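Side-chain contacts in aerobactin synthase IucA (Klebsiella pneumoniae subsp. pneumoniae, PDB 5JM8), which probably uses ATP to join citrate to N6-acetyl-N6-hydroxylysine in the biosynthesis of the siderophore aerobactin: residues A[200-205]-A[344-349]; A[267-270]-A[275-278]; A[187-192]-A[222-227]. All coordinates share one frame; numbering follows the deposited sequence.

Interaction 1: A[200-205]-A[344-349]; sequences QRLTRF and SLFALR. With ATP (adenosine-5'-triphosphate), chain I.
Leu348 packs against the Arg201 guanidinium, the two side chains coming from opposite directions. Its CB lies 3.2 Å from Arg201 NH2, while its CD1 sits over one face of the guanidinium, 3.7 Å from Arg201 NE. The other methyl, Leu348 CD2, approaches the Phe205 ring obliquely and comes within 3.9 Å of Phe205 CE1. Two residues back on the strand, Phe346 offers its ring edge instead: CZ is 3.9 Å from Leu202 CD2, which lies near the ring plane. No hydrogen bond crosses between the segments, so helix 198-209 rests on strand 345-350 through side chains alone, the two local axes 11.6 Å apart and inclined at 74°. The strand runs between strands 275-284 and 329-334 of an antiparallel sheet, probably part of the fingers region of the cupped-hand fold of NIS synthetases. Strand alternation gives it two faces: Phe346 and Leu348 point to the helix, whereas Arg349 leaves the strand on the other side and its guanidinium reaches ATP. There Arg349 NH1 donates a hydrogen bond to O1G of ATP (3.3 Å) and Arg349 NH2 one to O3G of ATP (2.9 Å), a two-pronged grip on the gamma-phosphate; NH2 also forms a salt bridge with Glu327. Behind the apolar layer, Arg201 is held by acids: NE pairs with Asp275, whose OD2 also takes Arg204, and NH1 pairs with Asp328 and is hydrogen-bonded to Ser193 OG.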
loop_
_atom_site.group_PDB
_atom_site.type_symbol
_atom_site.label_atom_id
_atom_site.label_comp_id
_atom_site.label_asym_id
_atom_site.label_seq_id
_atom_site.Cartn_x
_atom_site.Cartn_y
_atom_site.Cartn_z
ATOM N N GLN A 200 -4.252 -21.775 -23.385
ATOM C CA GLN A 200 -3.707 -21.467 -22.072
ATOM C C GLN A 200 -3.679 -19.965 -21.771
ATOM O O GLN A 200 -3.883 -19.565 -20.623
ATOM C CB GLN A 200 -2.297 -22.048 -21.954
ATOM C CG GLN A 200 -2.259 -23.569 -21.869
ATOM C CD GLN A 200 -0.890 -24.145 -22.190
ATOM O OE1 GLN A 200 -0.010 -23.446 -22.693
ATOM N NE2 GLN A 200 -0.705 -25.426 -21.894
ATOM N N ARG A 201 -3.424 -19.136 -22.783
ATOM C CA ARG A 201 -3.431 -17.684 -22.584
ATOM C C ARG A 201 -4.794 -17.202 -22.119
ATOM O O ARG A 201 -4.911 -16.550 -21.083
ATOM C CB ARG A 201 -3.063 -16.925 -23.867
ATOM C CG ARG A 201 -1.582 -16.593 -24.075
ATOM C CD ARG A 201 -0.892 -15.925 -22.885
ATOM N NE ARG A 201 -0.745 -14.476 -23.004
ATOM C CZ ARG A 201 0.019 -13.859 -23.900
ATOM N NH1 ARG A 201 0.692 -14.547 -24.812
ATOM N NH2 ARG A 201 0.092 -12.531 -23.894
ATOM N N LEU A 202 -5.816 -17.529 -22.902
ATOM C CA LEU A 202 -7.176 -17.088 -22.629
ATOM C C LEU A 202 -7.647 -17.594 -21.273
ATOM O O LEU A 202 -8.442 -16.941 -20.598
ATOM C CB LEU A 202 -8.115 -17.569 -23.735
ATOM C CG LEU A 202 -7.724 -17.119 -25.147
ATOM C CD1 LEU A 202 -8.646 -17.735 -26.190
ATOM C CD2 LEU A 202 -7.739 -15.600 -25.249
ATOM N N THR A 203 -7.145 -18.759 -20.877
ATOM C CA THR A 203 -7.445 -19.312 -19.563
ATOM C C THR A 203 -6.837 -18.430 -18.480
ATOM O O THR A 203 -7.522 -18.033 -17.537
ATOM C CB THR A 203 -6.909 -20.749 -19.410
ATOM O OG1 THR A 203 -7.559 -21.611 -20.352
ATOM C CG2 THR A 203 -7.164 -21.268 -18.008
ATOM N N ARG A 204 -5.550 -18.131 -18.620
ATOM C CA ARG A 204 -4.853 -17.270 -17.670
ATOM C C ARG A 204 -5.470 -15.880 -17.649
ATOM O O ARG A 204 -5.759 -15.336 -16.584
ATOM C CB ARG A 204 -3.366 -17.160 -18.017
ATOM C CG ARG A 204 -2.530 -16.497 -16.926
ATOM C CD ARG A 204 -1.096 -16.256 -17.374
ATOM N NE ARG A 204 -0.987 -15.157 -18.330
ATOM C CZ ARG A 204 0.138 -14.813 -18.947
ATOM N NH1 ARG A 204 0.147 -13.796 -19.799
ATOM N NH2 ARG A 204 1.256 -15.484 -18.714
ATOM N N PHE A 205 -5.670 -15.316 -18.836
ATOM C CA PHE A 205 -6.198 -13.963 -18.971
ATOM C C PHE A 205 -7.587 -13.856 -18.353
ATOM O O PHE A 205 -7.874 -12.918 -17.612
ATOM C CB PHE A 205 -6.240 -13.554 -20.447
ATOM C CG PHE A 205 -6.667 -12.130 -20.673
ATOM C CD1 PHE A 205 -5.736 -11.104 -20.668
ATOM C CD2 PHE A 205 -7.997 -11.816 -20.896
ATOM C CE1 PHE A 205 -6.123 -9.795 -20.878
ATOM C CE2 PHE A 205 -8.391 -10.508 -21.105
ATOM C CZ PHE A 205 -7.452 -9.496 -21.096
ATOM N N SER A 344 -12.948 -8.585 -34.919
ATOM C CA SER A 344 -12.976 -9.255 -33.619
ATOM C C SER A 344 -11.576 -9.427 -33.033
ATOM O O SER A 344 -11.423 -9.808 -31.871
ATOM C CB SER A 344 -13.644 -10.626 -33.740
ATOM O OG SER A 344 -12.858 -11.506 -34.525
ATOM N N LEU A 345 -10.557 -9.146 -33.839
ATOM C CA LEU A 345 -9.170 -9.372 -33.441
ATOM C C LEU A 345 -8.745 -8.554 -32.229
ATOM O O LEU A 345 -9.208 -7.435 -32.019
ATOM C CB LEU A 345 -8.226 -9.045 -34.599
ATOM C CG LEU A 345 -8.246 -9.970 -35.814
ATOM C CD1 LEU A 345 -7.432 -9.355 -36.939
ATOM C CD2 LEU A 345 -7.716 -11.348 -35.463
ATOM N N PHE A 346 -7.859 -9.143 -31.435
ATOM C CA PHE A 346 -7.109 -8.408 -30.429
ATOM C C PHE A 346 -5.729 -9.027 -30.309
ATOM O O PHE A 346 -5.516 -10.169 -30.721
ATOM C CB PHE A 346 -7.822 -8.417 -29.075
ATOM C CG PHE A 346 -7.928 -9.779 -28.447
ATOM C CD1 PHE A 346 -6.856 -10.333 -27.766
ATOM C CD2 PHE A 346 -9.107 -10.499 -28.525
ATOM C CE1 PHE A 346 -6.955 -11.584 -27.189
ATOM C CE2 PHE A 346 -9.212 -11.749 -27.947
ATOM C CZ PHE A 346 -8.135 -12.290 -27.276
ATOM N N ALA A 347 -4.796 -8.271 -29.745
ATOM C CA ALA A 347 -3.466 -8.782 -29.454
ATOM C C ALA A 347 -3.158 -8.565 -27.983
ATOM O O ALA A 347 -3.621 -7.598 -27.379
ATOM C CB ALA A 347 -2.433 -8.104 -30.327
ATOM N N LEU A 348 -2.382 -9.476 -27.409
ATOM C CA LEU A 348 -2.022 -9.397 -26.000
ATOM C C LEU A 348 -0.609 -8.861 -25.833
ATOM O O LEU A 348 0.344 -9.406 -26.389
ATOM C CB LEU A 348 -2.147 -10.767 -25.339
ATOM C CG LEU A 348 -3.567 -11.333 -25.254
ATOM C CD1 LEU A 348 -3.523 -12.758 -24.739
ATOM C CD2 LEU A 348 -4.460 -10.471 -24.372
ATOM N N ARG A 349 -0.492 -7.792 -25.053
ATOM C CA ARG A 349 0.769 -7.088 -24.861
ATOM C C ARG A 349 1.282 -7.294 -23.437
ATOM O O ARG A 349 0.517 -7.202 -22.475
ATOM C CB ARG A 349 0.577 -5.599 -25.166
ATOM C CG ARG A 349 1.751 -4.702 -24.822
ATOM C CD ARG A 349 1.435 -3.259 -25.171
ATOM N NE ARG A 349 1.256 -3.081 -26.610
ATOM C CZ ARG A 349 0.518 -2.126 -27.167
ATOM N NH1 ARG A 349 -0.132 -1.247 -26.414
ATOM N NH2 ARG A 349 0.423 -2.054 -28.487
HETATM P PG ATP I . -0.793 1.294 -29.339
HETATM O O1G ATP I . -1.792 0.906 -28.279
HETATM O O2G ATP I . 0.382 2.077 -28.804
HETATM O O3G ATP I . -0.389 0.158 -30.247
HETATM P PB ATP I . -1.643 2.455 -31.866
HETATM O O1B ATP I . -3.016 2.953 -32.245
HETATM O O2B ATP I . -1.118 1.177 -32.481
HETATM O O3B ATP I . -1.569 2.386 -30.249
HETATM P PA ATP I . -0.450 4.484 -33.498
HETATM O O1A ATP I . -0.983 3.645 -34.632
HETATM O O2A ATP I . 0.962 5.014 -33.558
HETATM O O3A ATP I . -0.581 3.641 -32.132
HETATM O "O5'" ATP I . -1.417 5.739 -33.230
HETATM C "C5'" ATP I . -1.075 6.627 -32.171
HETATM C "C4'" ATP I . -2.308 7.250 -31.534
HETATM O "O4'" ATP I . -1.871 8.168 -30.529
HETATM C "C3'" ATP I . -3.168 8.027 -32.519
HETATM O "O3'" ATP I . -4.536 7.618 -32.388
HETATM C "C2'" ATP I . -2.994 9.489 -32.153
HETATM O "O2'" ATP I . -4.233 10.196 -32.179
HETATM C "C1'" ATP I . -2.428 9.467 -30.743
HETATM N N9 ATP I . -1.371 10.487 -30.557
HETATM C C8 ATP I . -1.429 11.473 -29.648
HETATM N N7 ATP I . -0.320 12.252 -29.712
HETATM C C5 ATP I . 0.467 11.753 -30.681
HETATM C C6 ATP I . 1.781 12.100 -31.258
HETATM N N6 ATP I . 2.462 13.166 -30.776
HETATM N N1 ATP I . 2.255 11.324 -32.260
HETATM C C2 ATP I . 1.567 10.266 -32.731
HETATM N N3 ATP I . 0.367 9.899 -32.247
HETATM C C4 ATP I . -0.229 10.588 -31.241
#

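Interaction 2: A[267-270]-A[275-278]; sequences SLYC and DMIK. With ATP (adenosine-5'-triphosphate), chain I.
Ser267 and Lys278 lie side by side on one face of a beta hairpin, Leu268 and Ile277 on the other, and this division sets what each pair does. On the first face the Lys278 chain is fully extended, with CG anti to the backbone N (chi1 177°), and passes alongside the serine hydroxyl, CG lying 3.4 Å from Ser267 OG. The amine is thereby carried to the beta- and gamma-phosphates of ATP, where Lys278 NZ donates to O2B of ATP at 2.6 Å; its contact with O3G is modelled too short for its length to be trusted. NZ also pairs with Asp447, a ligand of the magnesium ion, so one lysine links nucleotide and metal site. On the opposite face the contact is purely apolar: Leu268 CB faces the Ile277 CG2 branch at 4.0 Å. Between these faces the backbones join through Leu268 N to Ile277 O, 2.9 Å and almost straight at 176°, in an antiparallel hydrogen-bonded pair; Ser267 and Lys278 form the adjoining non-hydrogen-bonded pair. Nearer the turn, the Met276 chain crosses to Tyr269, and its terminal CE meets the ring obliquely, 3.7 Å from Tyr269 CD1. A water accepts from Cys270 N at 2.6 Å and reaches back weakly to Asp275 O. The hairpin is buried within its sheet: strand 258-261 flanks strand 267-269, strand 345-350 flanks strand 275-284, Trp259 touches both Leu268 and Ile277, and Phe205 of helix 198-209 leans on Ile277.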
loop_
_atom_site.group_PDB
_atom_site.type_symbol
_atom_site.label_atom_id
_atom_site.label_comp_id
_atom_site.label_asym_id
_atom_site.label_seq_id
_atom_site.Cartn_x
_atom_site.Cartn_y
_atom_site.Cartn_z
ATOM N N SER A 267 -6.089 0.401 -27.052
ATOM C CA SER A 267 -5.258 -0.354 -26.127
ATOM C C SER A 267 -5.686 -0.068 -24.698
ATOM O O SER A 267 -5.729 1.086 -24.273
ATOM C CB SER A 267 -3.783 -0.016 -26.323
ATOM O OG SER A 267 -3.341 -0.434 -27.604
ATOM N N LEU A 268 -6.009 -1.134 -23.972
ATOM C CA LEU A 268 -6.494 -1.028 -22.600
ATOM C C LEU A 268 -5.439 -1.470 -21.589
ATOM O O LEU A 268 -4.582 -2.297 -21.895
ATOM C CB LEU A 268 -7.759 -1.866 -22.424
ATOM C CG LEU A 268 -9.081 -1.280 -22.931
ATOM C CD1 LEU A 268 -8.985 -0.818 -24.373
ATOM C CD2 LEU A 268 -10.201 -2.300 -22.769
ATOM N N TYR A 269 -5.524 -0.918 -20.381
ATOM C CA TYR A 269 -4.597 -1.244 -19.303
ATOM C C TYR A 269 -5.340 -1.659 -18.034
ATOM O O TYR A 269 -6.317 -1.024 -17.637
ATOM C CB TYR A 269 -3.684 -0.046 -19.018
ATOM C CG TYR A 269 -2.887 -0.148 -17.734
ATOM C CD1 TYR A 269 -1.848 -1.059 -17.605
ATOM C CD2 TYR A 269 -3.166 0.685 -16.658
ATOM C CE1 TYR A 269 -1.114 -1.145 -16.433
ATOM C CE2 TYR A 269 -2.438 0.608 -15.483
ATOM C CZ TYR A 269 -1.414 -0.307 -15.375
ATOM O OH TYR A 269 -0.694 -0.379 -14.204
ATOM N N CYS A 270 -4.876 -2.744 -17.418
ATOM C CA CYS A 270 -5.370 -3.190 -16.120
ATOM C C CYS A 270 -4.172 -3.498 -15.225
ATOM O O CYS A 270 -3.389 -4.402 -15.515
ATOM C CB CYS A 270 -6.277 -4.415 -16.270
ATOM S SG CYS A 270 -6.955 -5.055 -14.718
ATOM N N ASP A 275 -1.238 -9.062 -18.683
ATOM C CA ASP A 275 -1.301 -8.667 -20.085
ATOM C C ASP A 275 -2.149 -7.418 -20.293
ATOM O O ASP A 275 -3.182 -7.239 -19.647
ATOM C CB ASP A 275 -1.873 -9.806 -20.932
ATOM C CG ASP A 275 -0.932 -10.986 -21.038
ATOM O OD1 ASP A 275 0.292 -10.767 -21.143
ATOM O OD2 ASP A 275 -1.420 -12.134 -21.016
ATOM N N MET A 276 -1.692 -6.555 -21.193
ATOM C CA MET A 276 -2.541 -5.519 -21.760
ATOM C C MET A 276 -3.236 -6.127 -22.970
ATOM O O MET A 276 -2.830 -7.185 -23.455
ATOM C CB MET A 276 -1.732 -4.287 -22.164
ATOM C CG MET A 276 -1.032 -3.586 -21.019
ATOM S SD MET A 276 -0.311 -2.029 -21.557
ATOM C CE MET A 276 0.726 -1.618 -20.155
ATOM N N ILE A 277 -4.277 -5.464 -23.461
ATOM C CA ILE A 277 -4.984 -5.952 -24.636
ATOM C C ILE A 277 -5.243 -4.814 -25.623
ATOM O O ILE A 277 -5.655 -3.718 -25.241
ATOM C CB ILE A 277 -6.302 -6.650 -24.232
ATOM C CG1 ILE A 277 -6.935 -7.344 -25.439
ATOM C CG2 ILE A 277 -7.261 -5.661 -23.579
ATOM C CD1 ILE A 277 -7.881 -8.461 -25.060
ATOM N N LYS A 278 -4.957 -5.089 -26.893
ATOM C CA LYS A 278 -5.100 -4.117 -27.969
ATOM C C LYS A 278 -6.118 -4.616 -28.987
ATOM O O LYS A 278 -5.828 -5.518 -29.772
ATOM C CB LYS A 278 -3.749 -3.871 -28.640
ATOM C CG LYS A 278 -3.789 -2.921 -29.821
ATOM C CD LYS A 278 -2.385 -2.644 -30.336
ATOM C CE LYS A 278 -2.397 -1.739 -31.553
ATOM N NZ LYS A 278 -1.020 -1.379 -31.981
HETATM P PG ATP I . -0.793 1.294 -29.339
HETATM O O1G ATP I . -1.792 0.906 -28.279
HETATM O O2G ATP I . 0.382 2.077 -28.804
HETATM O O3G ATP I . -0.389 0.158 -30.247
HETATM P PB ATP I . -1.643 2.455 -31.866
HETATM O O1B ATP I . -3.016 2.953 -32.245
HETATM O O2B ATP I . -1.118 1.177 -32.481
HETATM O O3B ATP I . -1.569 2.386 -30.249
HETATM P PA ATP I . -0.450 4.484 -33.498
HETATM O O1A ATP I . -0.983 3.645 -34.632
HETATM O O2A ATP I . 0.962 5.014 -33.558
HETATM O O3A ATP I . -0.581 3.641 -32.132
HETATM O "O5'" ATP I . -1.417 5.739 -33.230
HETATM C "C5'" ATP I . -1.075 6.627 -32.171
HETATM C "C4'" ATP I . -2.308 7.250 -31.534
HETATM O "O4'" ATP I . -1.871 8.168 -30.529
HETATM C "C3'" ATP I . -3.168 8.027 -32.519
HETATM O "O3'" ATP I . -4.536 7.618 -32.388
HETATM C "C2'" ATP I . -2.994 9.489 -32.153
HETATM O "O2'" ATP I . -4.233 10.196 -32.179
HETATM C "C1'" ATP I . -2.428 9.467 -30.743
HETATM N N9 ATP I . -1.371 10.487 -30.557
HETATM C C8 ATP I . -1.429 11.473 -29.648
HETATM N N7 ATP I . -0.320 12.252 -29.712
HETATM C C5 ATP I . 0.467 11.753 -30.681
HETATM C C6 ATP I . 1.781 12.100 -31.258
HETATM N N6 ATP I . 2.462 13.166 -30.776
HETATM N N1 ATP I . 2.255 11.324 -32.260
HETATM C C2 ATP I . 1.567 10.266 -32.731
HETATM N N3 ATP I . 0.367 9.899 -32.247
HETATM C C4 ATP I . -0.229 10.588 -31.241
HETATM O O HOH W 1 -2.892 -4.161 -18.344
#

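Interaction 3: A[187-192]-A[222-227]; sequences TQIAGE and WLFPLH
Ile189 packs against Trp222 and Phe224 in an apolar contact between two antiparallel sheets. Strand 221-226 is an outer strand of a three-stranded sheet, paired with strand 177-185, whereas strand 189-193 pairs with strand 329-334 of the larger sheet that reaches the ATP site. The segments share no hydrogen bond, and the closest CA atoms, those of Ile189 and Phe224, stand 8.4 Å apart, so side chains fill the separation. Trp222 and Phe224, alternate residues on their strand, both point at Ile189, while Leu223 between them points away, and its side chain touches Ala206 of helix 198-209. Phe224 is the looser partner, its CD1 4.4 Å from Ile189 CG1; its ring also meets that of Phe346, on strand 345-350 of the larger sheet, with the planes about 55° apart. Val184 and Leu198 also touch Ile189. Trp222 NE1 is hydrogen-bonded to the carbonyl oxygen of Asp219; the isoleucine meets the tryptophan around CE3 and the CB end. With Ile189 CG1 anti to its carbonyl carbon (chi1 -66°), the terminal methyl reaches the indole obliquely: Ile189 CD1 lies 3.5 Å from Trp222 CE3 and 3.6 Å from Trp222 CB.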
loop_
_atom_site.group_PDB
_atom_site.type_symbol
_atom_site.label_atom_id
_atom_site.label_comp_id
_atom_site.label_asym_id
_atom_site.label_seq_id
_atom_site.Cartn_x
_atom_site.Cartn_y
_atom_site.Cartn_z
ATOM N N THR A 187 -13.559 -24.227 -32.031
ATOM C CA THR A 187 -13.639 -24.342 -33.486
ATOM C C THR A 187 -13.894 -22.992 -34.142
ATOM O O THR A 187 -13.832 -22.876 -35.367
ATOM C CB THR A 187 -14.760 -25.304 -33.929
ATOM O OG1 THR A 187 -16.031 -24.777 -33.530
ATOM C CG2 THR A 187 -14.569 -26.688 -33.320
ATOM N N GLN A 188 -14.196 -21.982 -33.328
ATOM C CA GLN A 188 -14.440 -20.635 -33.831
ATOM C C GLN A 188 -13.435 -19.624 -33.279
ATOM O O GLN A 188 -13.630 -18.413 -33.405
ATOM C CB GLN A 188 -15.864 -20.193 -33.491
ATOM C CG GLN A 188 -16.942 -21.075 -34.104
ATOM C CD GLN A 188 -16.811 -21.198 -35.611
ATOM O OE1 GLN A 188 -16.626 -22.293 -36.142
ATOM N NE2 GLN A 188 -16.909 -20.073 -36.307
ATOM N N ILE A 189 -12.362 -20.129 -32.676
ATOM C CA ILE A 189 -11.305 -19.281 -32.134
ATOM C C ILE A 189 -10.009 -19.456 -32.912
ATOM O O ILE A 189 -9.373 -20.508 -32.845
ATOM C CB ILE A 189 -11.040 -19.585 -30.647
ATOM C CG1 ILE A 189 -12.257 -19.192 -29.809
ATOM C CG2 ILE A 189 -9.804 -18.833 -30.155
ATOM C CD1 ILE A 189 -12.187 -19.649 -28.369
ATOM N N ALA A 190 -9.623 -18.413 -33.641
ATOM C CA ALA A 190 -8.347 -18.383 -34.344
ATOM C C ALA A 190 -7.372 -17.511 -33.567
ATOM O O ALA A 190 -7.724 -16.416 -33.134
ATOM C CB ALA A 190 -8.521 -17.855 -35.755
ATOM N N GLY A 191 -6.147 -17.991 -33.387
ATOM C CA GLY A 191 -5.155 -17.224 -32.663
ATOM C C GLY A 191 -3.793 -17.884 -32.621
ATOM O O GLY A 191 -3.538 -18.865 -33.318
ATOM N N GLU A 192 -2.921 -17.335 -31.785
ATOM C CA GLU A 192 -1.550 -17.804 -31.673
ATOM C C GLU A 192 -0.951 -17.251 -30.387
ATOM O O GLU A 192 -1.359 -16.188 -29.921
ATOM C CB GLU A 192 -0.744 -17.362 -32.895
ATOM C CG GLU A 192 0.567 -18.095 -33.096
ATOM C CD GLU A 192 1.307 -17.621 -34.337
ATOM O OE1 GLU A 192 0.747 -16.798 -35.094
ATOM O OE2 GLU A 192 2.451 -18.072 -34.554
ATOM N N TRP A 222 -14.333 -21.912 -24.677
ATOM C CA TRP A 222 -13.330 -21.010 -24.115
ATOM C C TRP A 222 -13.884 -19.608 -23.892
ATOM O O TRP A 222 -14.801 -19.171 -24.590
ATOM C CB TRP A 222 -12.112 -20.922 -25.036
ATOM C CG TRP A 222 -11.449 -22.234 -25.319
ATOM C CD1 TRP A 222 -11.741 -23.442 -24.758
ATOM C CD2 TRP A 222 -10.379 -22.468 -26.241
ATOM N NE1 TRP A 222 -10.919 -24.414 -25.272
ATOM C CE2 TRP A 222 -10.073 -23.840 -26.186
ATOM C CE3 TRP A 222 -9.650 -21.648 -27.108
ATOM C CZ2 TRP A 222 -9.070 -24.413 -26.964
ATOM C CZ3 TRP A 222 -8.653 -22.217 -27.879
ATOM C CH2 TRP A 222 -8.373 -23.587 -27.803
ATOM N N LEU A 223 -13.307 -18.903 -22.924
ATOM C CA LEU A 223 -13.659 -17.514 -22.662
ATOM C C LEU A 223 -12.863 -16.598 -23.587
ATOM O O LEU A 223 -11.649 -16.755 -23.735
ATOM C CB LEU A 223 -13.398 -17.160 -21.198
ATOM C CG LEU A 223 -14.205 -17.959 -20.170
ATOM C CD1 LEU A 223 -13.731 -17.642 -18.760
ATOM C CD2 LEU A 223 -15.692 -17.673 -20.313
ATOM N N PHE A 224 -13.558 -15.643 -24.198
ATOM C CA PHE A 224 -12.987 -14.803 -25.242
ATOM C C PHE A 224 -13.285 -13.329 -24.958
ATOM O O PHE A 224 -14.444 -12.919 -24.978
ATOM C CB PHE A 224 -13.553 -15.223 -26.599
ATOM C CG PHE A 224 -12.922 -14.530 -27.770
ATOM C CD1 PHE A 224 -11.765 -15.025 -28.346
ATOM C CD2 PHE A 224 -13.499 -13.396 -28.309
ATOM C CE1 PHE A 224 -11.191 -14.389 -29.430
ATOM C CE2 PHE A 224 -12.933 -12.757 -29.388
ATOM C CZ PHE A 224 -11.777 -13.254 -29.951
ATOM N N PRO A 225 -12.243 -12.525 -24.685
ATOM C CA PRO A 225 -12.473 -11.132 -24.285
ATOM C C PRO A 225 -12.796 -10.206 -25.454
ATOM O O PRO A 225 -12.279 -10.400 -26.554
ATOM C CB PRO A 225 -11.146 -10.737 -23.642
ATOM C CG PRO A 225 -10.136 -11.537 -24.387
ATOM C CD PRO A 225 -10.804 -12.848 -24.717
ATOM N N LEU A 226 -13.644 -9.212 -25.203
ATOM C CA LEU A 226 -14.031 -8.236 -26.218
ATOM C C LEU A 226 -14.083 -6.815 -25.668
ATOM O O LEU A 226 -14.284 -6.605 -24.474
ATOM C CB LEU A 226 -15.401 -8.586 -26.809
ATOM C CG LEU A 226 -15.447 -9.650 -27.908
ATOM C CD1 LEU A 226 -15.597 -11.034 -27.317
ATOM C CD2 LEU A 226 -16.575 -9.355 -28.879
ATOM N N HIS A 227 -13.905 -5.846 -26.561
ATOM C CA HIS A 227 -14.111 -4.443 -26.232
ATOM C C HIS A 227 -15.619 -4.208 -26.147
ATOM O O HIS A 227 -16.349 -4.607 -27.056
ATOM C CB HIS A 227 -13.463 -3.542 -27.289
ATOM C CG HIS A 227 -13.466 -2.085 -26.940
ATOM N ND1 HIS A 227 -14.625 -1.360 -26.773
ATOM C CD2 HIS A 227 -12.447 -1.216 -26.742
ATOM C CE1 HIS A 227 -14.322 -0.108 -26.479
ATOM N NE2 HIS A 227 -13.006 0.007 -26.454
#

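How the interactions relate
Along the chain, interaction 3 closes before interaction 2 opens; interaction 1 alternates with the former and encloses the latter. Interactions 1 and 3 have centres about 7 Å apart and are joined in sequence by helix 198-209, which follows strand 189-193 and precedes strand 221-226. Interactions 1 and 2 have centres about 10 Å apart and share the large antiparallel sheet, in which strands 275-284 and 345-350 are neighbours; interactions 2 and 3 are about 16 Å apart between centres. The three thus run from the inter-sheet core, through the helix-on-sheet layer, to the nucleotide, with Arg349 and Lys278 both binding ATP from adjacent strands.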